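Local coordinates for PCF11 protein (PDB 1SZ9), which binds the carboxy-terminal domain of RNA polymerase II through its CTD-interacting domain, probably linking transcription to 3'-end processing of mRNA, at residues D11-L16 against V45-S50; T20-P25 against K60-Y65; Y81-L86 against L122-A127; N88-T93 against K104-F109. All blocks are in the same frame, centred on the assembly; numbering follows the deposited sequence.

Contact 1. Residues D11-L16 against V45-S50; sequences DFNSIL and VDAIES
A largely apolar, buried helix-helix contact near the amino-terminal end of the chain joins F12, N13 and L16 of helix 3-16 to A47 and I48 of helix 41-54. The two segments run nearly the same way, their axes 24° apart and 10.2 Å from each other at closest. The small methyl of A47 lets the backbones come close at N13: A47 CB lies 3.3 Å from N13 OD1, and F12 and L16 meet the same methyl from two further directions. F12 sends its ring out beside its own carbonyl carbon (chi1 -169°) and presents an edge, CZ lying 3.9 Å from I48 CD1 and CE2 meeting I48 CG1 in the plane of the ring. Helices two apart in the chain that run the same way are what the right-handed, ARM-repeat-like superhelix of CTD-interacting domains produces; here helix 24-36 intervenes in sequence and packs on F12 through L30. L16, one turn on from F12, works with a single branch: CD2 is 3.6 Å from A47 O and 4.0 Å from I48 CG1, lying against the backbone of the partner helix as much as against its side chains. F12 also stacks its ring on that of F44, while I48 reaches L67 and I70 of helix 57-73 and F82 of helix 78-83.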
# COMPACT_ATOMS: atom_id res chain seq x y z
N ASP A 11 -16.41 -9.18 1.88
CA ASP A 11 -16.68 -8.02 2.71
C ASP A 11 -15.49 -7.06 2.59
O ASP A 11 -15.69 -5.84 2.52
CB ASP A 11 -16.89 -8.50 4.16
CG ASP A 11 -17.14 -7.36 5.14
OD1 ASP A 11 -18.02 -6.50 4.89
OD2 ASP A 11 -16.46 -7.34 6.19
N PHE A 12 -14.27 -7.60 2.54
CA PHE A 12 -13.06 -6.76 2.42
C PHE A 12 -13.12 -6.04 1.08
O PHE A 12 -12.94 -4.82 1.01
CB PHE A 12 -11.78 -7.63 2.48
CG PHE A 12 -10.50 -6.83 2.62
CD1 PHE A 12 -10.02 -6.46 3.88
CD2 PHE A 12 -9.76 -6.48 1.50
CE1 PHE A 12 -8.82 -5.74 4.02
CE2 PHE A 12 -8.55 -5.76 1.63
CZ PHE A 12 -8.09 -5.40 2.90
N ASN A 13 -13.39 -6.78 0.01
CA ASN A 13 -13.47 -6.20 -1.33
C ASN A 13 -14.56 -5.13 -1.43
O ASN A 13 -14.36 -4.07 -2.00
CB ASN A 13 -13.76 -7.27 -2.40
CG ASN A 13 -12.53 -8.07 -2.78
OD1 ASN A 13 -11.55 -7.52 -3.27
ND2 ASN A 13 -12.58 -9.37 -2.57
N SER A 14 -15.72 -5.43 -0.86
CA SER A 14 -16.86 -4.51 -0.89
C SER A 14 -16.52 -3.17 -0.26
O SER A 14 -16.88 -2.10 -0.78
CB SER A 14 -18.04 -5.18 -0.18
OG SER A 14 -19.11 -4.27 -0.00
N ILE A 15 -15.85 -3.22 0.88
CA ILE A 15 -15.46 -2.01 1.57
C ILE A 15 -14.39 -1.27 0.74
O ILE A 15 -14.45 -0.06 0.55
CB ILE A 15 -14.92 -2.36 2.97
CG1 ILE A 15 -16.08 -2.90 3.82
CG2 ILE A 15 -14.26 -1.14 3.61
CD1 ILE A 15 -15.65 -3.46 5.17
N LEU A 16 -13.42 -2.02 0.23
CA LEU A 16 -12.35 -1.43 -0.56
C LEU A 16 -12.91 -0.63 -1.75
O LEU A 16 -12.37 0.42 -2.12
CB LEU A 16 -11.43 -2.55 -1.03
CG LEU A 16 -10.08 -2.28 -1.69
CD1 LEU A 16 -9.26 -1.21 -0.96
CD2 LEU A 16 -9.33 -3.61 -1.71
N VAL A 45 -4.10 -8.94 0.37
CA VAL A 45 -3.01 -8.36 -0.41
C VAL A 45 -3.38 -8.28 -1.89
O VAL A 45 -3.21 -7.23 -2.53
CB VAL A 45 -1.71 -9.18 -0.24
CG1 VAL A 45 -0.65 -8.71 -1.25
CG2 VAL A 45 -1.18 -8.98 1.18
N ASP A 46 -3.92 -9.36 -2.44
CA ASP A 46 -4.28 -9.34 -3.86
C ASP A 46 -5.39 -8.36 -4.16
O ASP A 46 -5.39 -7.72 -5.19
CB ASP A 46 -4.66 -10.74 -4.34
CG ASP A 46 -3.45 -11.65 -4.44
OD1 ASP A 46 -2.31 -11.14 -4.61
OD2 ASP A 46 -3.65 -12.88 -4.37
N ALA A 47 -6.34 -8.24 -3.23
CA ALA A 47 -7.43 -7.30 -3.41
C ALA A 47 -6.88 -5.86 -3.47
O ALA A 47 -7.27 -5.07 -4.33
CB ALA A 47 -8.41 -7.44 -2.26
N ILE A 48 -5.96 -5.52 -2.57
CA ILE A 48 -5.40 -4.18 -2.56
C ILE A 48 -4.51 -3.92 -3.78
O ILE A 48 -4.61 -2.86 -4.38
CB ILE A 48 -4.62 -3.92 -1.24
CG1 ILE A 48 -5.62 -3.79 -0.10
CG2 ILE A 48 -3.82 -2.61 -1.32
CD1 ILE A 48 -4.99 -3.65 1.24
N GLU A 49 -3.66 -4.87 -4.14
CA GLU A 49 -2.79 -4.68 -5.31
C GLU A 49 -3.63 -4.58 -6.58
O GLU A 49 -3.33 -3.78 -7.47
CB GLU A 49 -1.77 -5.82 -5.45
CG GLU A 49 -0.84 -5.97 -4.24
CD GLU A 49 0.43 -6.76 -4.52
OE1 GLU A 49 0.43 -7.57 -5.47
OE2 GLU A 49 1.43 -6.58 -3.79
N SER A 50 -4.69 -5.38 -6.64
CA SER A 50 -5.59 -5.36 -7.78
C SER A 50 -6.24 -3.98 -7.89
O SER A 50 -6.27 -3.38 -8.97
CB SER A 50 -6.66 -6.46 -7.64
OG SER A 50 -7.61 -6.37 -8.68

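Contact 2. Residues T20-P25 against K60-Y65; sequences TFNSRP and KLYAFY
An inverse gamma turn centred on N22, closed by the bond from S23 N to F21 O, lays the backbone of the loop ahead of helix 24-36 flat against a tyrosine on helix 57-73. The Y62 ring takes the peptide between F21 and N22 over one face: F21 CA is 3.5 Å from Y62 CD2, and N22 N stands equally far from Y62 CD1, toward the rim of the ring. N22 adds its side chain, CB lying 3.7 Å from Y62 CD1. With CG turned anti to the backbone N (chi1 -176°), the amide of N22 extends to Y65, where N22 OD1 comes 3.8 Å from Y65 CD2, at the edge of that ring; amide and ring planes are 59° apart. With an alanine at Y62, the F21-N22 peptide would probably lose the flat surface it rests on, and the turn could shift. This is a surface contact. S23, the N-cap of helix 24-36, bonds I26 N through OG just beyond the turn. N22 and Y65 both touch I27 of that helix, and on the side of helix 99-112 Y65 packs against K104.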
# COMPACT_ATOMS: atom_id res chain seq x y z
N THR A 20 -12.88 5.75 -2.39
CA THR A 20 -12.78 6.69 -3.49
C THR A 20 -12.14 8.01 -3.06
O THR A 20 -11.94 8.91 -3.86
CB THR A 20 -14.17 6.96 -4.07
OG1 THR A 20 -15.01 7.47 -3.04
CG2 THR A 20 -14.78 5.68 -4.62
N PHE A 21 -11.82 8.10 -1.77
CA PHE A 21 -11.17 9.27 -1.22
C PHE A 21 -10.41 8.78 0.03
O PHE A 21 -10.45 7.59 0.36
CB PHE A 21 -12.19 10.38 -0.88
CG PHE A 21 -13.16 10.02 0.23
CD1 PHE A 21 -14.22 9.15 -0.01
CD2 PHE A 21 -12.99 10.54 1.51
CE1 PHE A 21 -15.10 8.81 1.02
CE2 PHE A 21 -13.86 10.20 2.54
CZ PHE A 21 -14.91 9.33 2.29
N ASN A 22 -9.69 9.69 0.68
CA ASN A 22 -8.90 9.34 1.86
C ASN A 22 -9.84 9.21 3.05
O ASN A 22 -9.94 10.10 3.89
CB ASN A 22 -7.83 10.40 2.10
CG ASN A 22 -6.90 10.04 3.25
OD1 ASN A 22 -6.93 8.93 3.78
ND2 ASN A 22 -6.06 10.99 3.65
N SER A 23 -10.54 8.08 3.09
CA SER A 23 -11.49 7.80 4.16
C SER A 23 -10.85 7.14 5.36
O SER A 23 -10.47 5.96 5.29
CB SER A 23 -12.60 6.89 3.65
OG SER A 23 -13.44 6.53 4.73
N ARG A 24 -10.75 7.87 6.46
CA ARG A 24 -10.15 7.32 7.67
C ARG A 24 -10.97 6.12 8.22
O ARG A 24 -10.40 5.10 8.56
CB ARG A 24 -9.99 8.42 8.75
CG ARG A 24 -8.92 9.47 8.42
CD ARG A 24 -7.56 8.81 8.16
NE ARG A 24 -7.15 8.00 9.30
CZ ARG A 24 -6.35 6.93 9.24
NH1 ARG A 24 -5.86 6.53 8.06
NH2 ARG A 24 -6.06 6.27 10.34
N PRO A 25 -12.32 6.23 8.28
CA PRO A 25 -13.12 5.11 8.80
C PRO A 25 -12.91 3.83 8.00
O PRO A 25 -12.76 2.76 8.58
CB PRO A 25 -14.57 5.61 8.67
CG PRO A 25 -14.43 7.08 8.75
CD PRO A 25 -13.19 7.37 7.94
N LYS A 60 -5.90 5.50 -6.72
CA LYS A 60 -4.77 4.59 -6.52
C LYS A 60 -4.01 4.97 -5.24
O LYS A 60 -3.49 4.09 -4.53
CB LYS A 60 -3.79 4.63 -7.71
CG LYS A 60 -4.32 4.08 -9.06
CD LYS A 60 -3.19 4.09 -10.10
CE LYS A 60 -3.66 3.66 -11.51
NZ LYS A 60 -4.40 2.35 -11.54
N LEU A 61 -3.93 6.27 -4.96
CA LEU A 61 -3.25 6.76 -3.76
C LEU A 61 -3.93 6.24 -2.49
O LEU A 61 -3.28 5.78 -1.58
CB LEU A 61 -3.25 8.30 -3.70
CG LEU A 61 -2.61 8.94 -2.45
CD1 LEU A 61 -1.13 8.53 -2.37
CD2 LEU A 61 -2.73 10.47 -2.48
N TYR A 62 -5.26 6.33 -2.46
CA TYR A 62 -5.99 5.90 -1.27
C TYR A 62 -5.87 4.40 -1.02
O TYR A 62 -5.84 3.96 0.13
CB TYR A 62 -7.44 6.37 -1.37
CG TYR A 62 -7.49 7.84 -1.76
CD1 TYR A 62 -6.78 8.80 -1.04
CD2 TYR A 62 -8.22 8.25 -2.88
CE1 TYR A 62 -6.79 10.15 -1.43
CE2 TYR A 62 -8.24 9.59 -3.28
CZ TYR A 62 -7.53 10.53 -2.55
OH TYR A 62 -7.53 11.84 -2.97
N ALA A 63 -5.75 3.62 -2.09
CA ALA A 63 -5.57 2.17 -1.96
C ALA A 63 -4.17 1.95 -1.38
O ALA A 63 -3.96 1.04 -0.57
CB ALA A 63 -5.71 1.47 -3.33
N PHE A 64 -3.20 2.75 -1.82
CA PHE A 64 -1.84 2.64 -1.26
C PHE A 64 -1.86 3.07 0.23
O PHE A 64 -1.07 2.58 1.03
CB PHE A 64 -0.85 3.52 -2.03
CG PHE A 64 0.19 2.73 -2.80
CD1 PHE A 64 1.13 1.94 -2.12
CD2 PHE A 64 0.25 2.79 -4.19
CE1 PHE A 64 2.11 1.23 -2.82
CE2 PHE A 64 1.22 2.08 -4.91
CZ PHE A 64 2.16 1.30 -4.21
N TYR A 65 -2.76 3.99 0.59
CA TYR A 65 -2.84 4.38 2.01
C TYR A 65 -3.40 3.21 2.81
O TYR A 65 -3.04 3.01 3.96
CB TYR A 65 -3.70 5.63 2.23
CG TYR A 65 -3.05 6.94 1.81
CD1 TYR A 65 -1.70 7.02 1.46
CD2 TYR A 65 -3.79 8.13 1.81
CE1 TYR A 65 -1.10 8.26 1.11
CE2 TYR A 65 -3.21 9.35 1.47
CZ TYR A 65 -1.86 9.41 1.12
OH TYR A 65 -1.29 10.64 0.83

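Contact 3. Residues Y81-L86 against L122-A127; sequences YFSRNL and LFEGSA
One hydrogen bond spans this contact: E124 N donates to S83 OG over 3.1 Å, almost straight at 172°. The S83 hydroxyl is gripped twice, since OG also bonds T79 O one turn back in its own helix. With OG turned beside the backbone N (chi1 -74°), the same atom also sits in the plane of the F123 ring at its edge, 3.5 Å from CD1. E124, at the N-cap position of helix 125-137, runs its extended chain alongside the serine and brings OE2 to 3.5 Å from S83 CB.

The apolar part centres on F123. L86 crosses it at about a right angle and sets one methyl on the ring face, a CH-pi contact with CD2 3.7 Å from the centroid and 26° off the ring normal. L122 CG lies on the opposite face, so the ring is sandwiched between two leucines. F82 CB adds a looser touch, 4.0 Å from F123 CE1, and A127 CB packs against both S83 O and L86 CD2, 4.1 Å from the latter.

The two segments thus fasten the start of helix 125-137 to the bend between helices 78-83 and 86-95. W112 of helix 99-112 meets F123 edge-to-face and touches L86, C71 of helix 57-73 touches both F82 and F123, and helix 41-54 packs on F82 through V45, I48 and E49.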
# COMPACT_ATOMS: atom_id res chain seq x y z
N TYR A 81 4.43 -9.92 2.49
CA TYR A 81 3.68 -10.14 1.27
C TYR A 81 3.66 -8.97 0.28
O TYR A 81 3.86 -9.18 -0.90
CB TYR A 81 2.24 -10.55 1.59
CG TYR A 81 2.12 -11.86 2.35
CD1 TYR A 81 3.25 -12.63 2.67
CD2 TYR A 81 0.87 -12.32 2.76
CE1 TYR A 81 3.14 -13.83 3.38
CE2 TYR A 81 0.74 -13.51 3.47
CZ TYR A 81 1.88 -14.26 3.78
OH TYR A 81 1.74 -15.42 4.50
N PHE A 82 3.39 -7.75 0.76
CA PHE A 82 3.36 -6.57 -0.13
C PHE A 82 4.74 -6.23 -0.69
O PHE A 82 4.84 -5.59 -1.73
CB PHE A 82 2.82 -5.33 0.61
CG PHE A 82 1.33 -5.29 0.73
CD1 PHE A 82 0.52 -5.26 -0.43
CD2 PHE A 82 0.72 -5.24 1.99
CE1 PHE A 82 -0.88 -5.17 -0.33
CE2 PHE A 82 -0.67 -5.16 2.09
CZ PHE A 82 -1.48 -5.13 0.93
N SER A 83 5.81 -6.66 -0.00
CA SER A 83 7.17 -6.37 -0.46
C SER A 83 7.46 -6.94 -1.84
O SER A 83 8.26 -6.38 -2.58
CB SER A 83 8.24 -6.95 0.48
OG SER A 83 8.36 -6.20 1.67
N ARG A 84 6.83 -8.06 -2.18
CA ARG A 84 7.10 -8.69 -3.46
C ARG A 84 6.81 -7.86 -4.70
O ARG A 84 7.63 -7.82 -5.61
CB ARG A 84 6.37 -10.04 -3.58
CG ARG A 84 6.72 -10.74 -4.90
CD ARG A 84 6.38 -12.21 -4.87
NE ARG A 84 6.98 -12.86 -3.70
CZ ARG A 84 6.50 -13.97 -3.17
NH1 ARG A 84 5.45 -14.56 -3.72
NH2 ARG A 84 7.04 -14.48 -2.06
N ASN A 85 5.65 -7.22 -4.75
CA ASN A 85 5.34 -6.41 -5.93
C ASN A 85 5.39 -4.90 -5.65
O ASN A 85 5.08 -4.11 -6.53
CB ASN A 85 3.95 -6.80 -6.49
CG ASN A 85 3.85 -8.29 -6.81
OD1 ASN A 85 4.83 -8.91 -7.19
ND2 ASN A 85 2.65 -8.85 -6.66
N LEU A 86 5.83 -4.53 -4.45
CA LEU A 86 5.90 -3.13 -4.03
C LEU A 86 6.56 -2.20 -5.03
O LEU A 86 5.98 -1.19 -5.41
CB LEU A 86 6.64 -3.01 -2.69
CG LEU A 86 6.53 -1.63 -2.04
CD1 LEU A 86 5.08 -1.42 -1.58
CD2 LEU A 86 7.51 -1.52 -0.86
N LEU A 122 10.23 -0.42 6.62
CA LEU A 122 8.97 -1.15 6.61
C LEU A 122 8.97 -2.40 5.73
O LEU A 122 8.40 -3.42 6.09
CB LEU A 122 7.83 -0.21 6.19
CG LEU A 122 6.37 -0.68 6.36
CD1 LEU A 122 6.07 -1.09 7.82
CD2 LEU A 122 5.46 0.43 5.94
N PHE A 123 9.62 -2.32 4.58
CA PHE A 123 9.65 -3.43 3.64
C PHE A 123 11.07 -3.92 3.35
O PHE A 123 12.07 -3.31 3.75
CB PHE A 123 9.02 -2.97 2.32
CG PHE A 123 7.61 -2.47 2.47
CD1 PHE A 123 6.55 -3.37 2.57
CD2 PHE A 123 7.34 -1.11 2.50
CE1 PHE A 123 5.24 -2.91 2.71
CE2 PHE A 123 6.04 -0.64 2.64
CZ PHE A 123 4.99 -1.54 2.74
N GLU A 124 11.12 -5.03 2.62
CA GLU A 124 12.38 -5.62 2.20
C GLU A 124 13.28 -4.49 1.67
O GLU A 124 12.85 -3.66 0.83
CB GLU A 124 12.12 -6.65 1.11
CG GLU A 124 11.55 -7.96 1.64
CD GLU A 124 11.47 -9.05 0.57
OE1 GLU A 124 12.49 -9.29 -0.11
OE2 GLU A 124 10.39 -9.67 0.43
N GLY A 125 14.51 -4.46 2.17
CA GLY A 125 15.46 -3.45 1.76
C GLY A 125 15.58 -3.34 0.25
O GLY A 125 15.77 -2.23 -0.28
N SER A 126 15.45 -4.47 -0.45
CA SER A 126 15.58 -4.45 -1.92
C SER A 126 14.55 -3.60 -2.66
O SER A 126 14.90 -2.85 -3.57
CB SER A 126 15.51 -5.86 -2.48
OG SER A 126 15.53 -5.78 -3.90
N ALA A 127 13.28 -3.74 -2.28
CA ALA A 127 12.19 -2.99 -2.88
C ALA A 127 12.38 -1.48 -2.69
O ALA A 127 12.26 -0.71 -3.64
CB ALA A 127 10.87 -3.44 -2.27

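Contact 4. Residues N88-T93 against K104-F109; sequences NLYKRT and KLINMF
Y90 reaches across to helix 99-112 and ends at the carbonyl of L105, where its OH donates a weak hydrogen bond of 2.9 Å to L105 O. The acceptor lies in the plane of the ring, at its edge. Around this end the hydroxyl is closely packed by carbon: L105 CB is 3.6 Å from Y90 OH, and F109 CB, one turn further along, is 3.7 Å from it. M108 bends at chi3 and brings its terminal methyl CE to 4.0 Å from Y90 CE2. The tyrosine gets this far because chi1, at -176°, carries CG to the side opposite the backbone N and beside the carbonyl carbon, from where the ring extends to the partner helix. A phenylalanine here would probably forfeit the bond to L105 O and leave a gap between L105 and F109 where the hydroxyl sat.

One turn beyond Y90, T93 makes the second bridge, a light one, with CG2 4.2 Å from L105 CD1. Its rotation is fixed from within: OG1 donates to L89 O over 2.8 Å, on the opposite face of that carbonyl from T93 N.

The two segments form an antiparallel helical hairpin, 155° between directions, with axes 11.7 Å apart, a spacing bridged by the long tyrosine. I131 of helix 125-137 packs on both Y90 and F109. Elsewhere T93 meets K60 and F64 of helix 57-73, and I52 of helix 41-54 touches L89 and T93.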
# COMPACT_ATOMS: atom_id res chain seq x y z
N ASN A 88 7.30 -2.63 -8.38
CA ASN A 88 6.58 -2.53 -9.64
C ASN A 88 5.27 -1.77 -9.47
O ASN A 88 4.91 -0.96 -10.30
CB ASN A 88 6.29 -3.91 -10.23
CG ASN A 88 7.54 -4.60 -10.74
OD1 ASN A 88 8.57 -3.96 -10.88
ND2 ASN A 88 7.45 -5.89 -11.03
N LEU A 89 4.55 -2.06 -8.39
CA LEU A 89 3.28 -1.38 -8.12
C LEU A 89 3.48 0.12 -7.91
O LEU A 89 2.74 0.94 -8.43
CB LEU A 89 2.60 -1.98 -6.88
CG LEU A 89 1.68 -3.18 -7.14
CD1 LEU A 89 1.17 -3.74 -5.81
CD2 LEU A 89 0.52 -2.74 -8.02
N TYR A 90 4.48 0.47 -7.12
CA TYR A 90 4.77 1.85 -6.81
C TYR A 90 5.16 2.64 -8.05
O TYR A 90 4.61 3.70 -8.32
CB TYR A 90 5.88 1.92 -5.75
CG TYR A 90 6.20 3.34 -5.30
CD1 TYR A 90 6.97 4.19 -6.08
CD2 TYR A 90 5.71 3.82 -4.09
CE1 TYR A 90 7.25 5.50 -5.66
CE2 TYR A 90 5.98 5.12 -3.67
CZ TYR A 90 6.75 5.95 -4.46
OH TYR A 90 7.03 7.22 -4.03
N LYS A 91 6.14 2.12 -8.78
CA LYS A 91 6.63 2.76 -10.00
C LYS A 91 5.52 2.93 -11.04
O LYS A 91 5.37 3.99 -11.63
CB LYS A 91 7.77 1.91 -10.59
CG LYS A 91 8.21 2.36 -11.99
CD LYS A 91 9.50 1.66 -12.43
CE LYS A 91 9.93 2.12 -13.85
NZ LYS A 91 11.23 1.50 -14.29
N ARG A 92 4.73 1.88 -11.26
CA ARG A 92 3.66 1.97 -12.25
C ARG A 92 2.63 3.01 -11.85
O ARG A 92 2.17 3.78 -12.70
CB ARG A 92 2.97 0.60 -12.45
CG ARG A 92 3.81 -0.35 -13.29
CD ARG A 92 3.38 -1.80 -13.16
NE ARG A 92 4.39 -2.70 -13.72
CZ ARG A 92 4.41 -4.02 -13.55
NH1 ARG A 92 3.48 -4.62 -12.81
NH2 ARG A 92 5.39 -4.74 -14.09
N THR A 93 2.29 3.06 -10.57
CA THR A 93 1.33 4.04 -10.08
C THR A 93 1.87 5.45 -10.26
O THR A 93 1.18 6.33 -10.77
CB THR A 93 1.00 3.80 -8.59
OG1 THR A 93 0.41 2.51 -8.46
CG2 THR A 93 -0.00 4.85 -8.03
N LYS A 104 2.68 13.08 -2.70
CA LYS A 104 2.08 12.27 -1.63
C LYS A 104 2.68 10.87 -1.63
O LYS A 104 2.96 10.31 -0.56
CB LYS A 104 0.55 12.25 -1.78
CG LYS A 104 -0.08 13.50 -1.16
CD LYS A 104 -1.37 13.90 -1.82
CE LYS A 104 -2.09 14.99 -0.99
NZ LYS A 104 -1.18 15.81 -0.12
N LEU A 105 2.91 10.30 -2.82
CA LEU A 105 3.55 8.97 -2.90
C LEU A 105 4.99 9.09 -2.38
O LEU A 105 5.51 8.15 -1.78
CB LEU A 105 3.63 8.48 -4.35
CG LEU A 105 2.30 8.10 -5.01
CD1 LEU A 105 2.54 7.82 -6.47
CD2 LEU A 105 1.68 6.89 -4.29
N ILE A 106 5.61 10.24 -2.60
CA ILE A 106 6.99 10.42 -2.15
C ILE A 106 7.07 10.50 -0.63
O ILE A 106 7.95 9.89 -0.01
CB ILE A 106 7.60 11.70 -2.80
CG1 ILE A 106 7.78 11.45 -4.31
CG2 ILE A 106 8.95 12.10 -2.11
CD1 ILE A 106 7.95 12.74 -5.13
N ASN A 107 6.17 11.28 -0.02
CA ASN A 107 6.17 11.41 1.43
C ASN A 107 5.89 10.05 2.06
O ASN A 107 6.51 9.67 3.05
CB ASN A 107 5.14 12.45 1.86
CG ASN A 107 5.60 13.87 1.54
OD1 ASN A 107 6.78 14.08 1.27
ND2 ASN A 107 4.69 14.84 1.58
N MET A 108 4.98 9.29 1.45
CA MET A 108 4.64 7.97 1.95
C MET A 108 5.88 7.07 1.94
O MET A 108 6.14 6.34 2.90
CB MET A 108 3.52 7.35 1.11
CG MET A 108 3.17 5.90 1.47
SD MET A 108 1.88 5.28 0.35
CE MET A 108 2.87 5.16 -1.23
N PHE A 109 6.63 7.13 0.84
CA PHE A 109 7.87 6.35 0.71
C PHE A 109 8.89 6.76 1.79
O PHE A 109 9.55 5.91 2.39
CB PHE A 109 8.47 6.59 -0.68
CG PHE A 109 9.89 6.12 -0.81
CD1 PHE A 109 10.19 4.75 -0.89
CD2 PHE A 109 10.93 7.04 -0.79
CE1 PHE A 109 11.51 4.31 -0.94
CE2 PHE A 109 12.27 6.60 -0.84
CZ PHE A 109 12.55 5.23 -0.91

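Contacts 1, 3 and 4 are buried, while contact 2 lies at the surface and is the one in which a loop backbone rests on an aromatic face. Contact 1 pairs like-directed helices mainly by apolar packing, without polar bonds between them; contact 4 pairs antiparallel neighbours and adds a weak tyrosine bond; contact 3 has a nearly straight bond beside its CH-pi contact. Contacts 1 and 2 alternate along the chain and touch where I48 meets A63. Contact 4 is nested within the loop that contact 3 closes, both drawing on helix 86-95. E49 of contact 1 ties it to the other two, bonding N85 of contact 3 and packing on L89 of contact 4; F64 of contact 2 touches T93 and Y90.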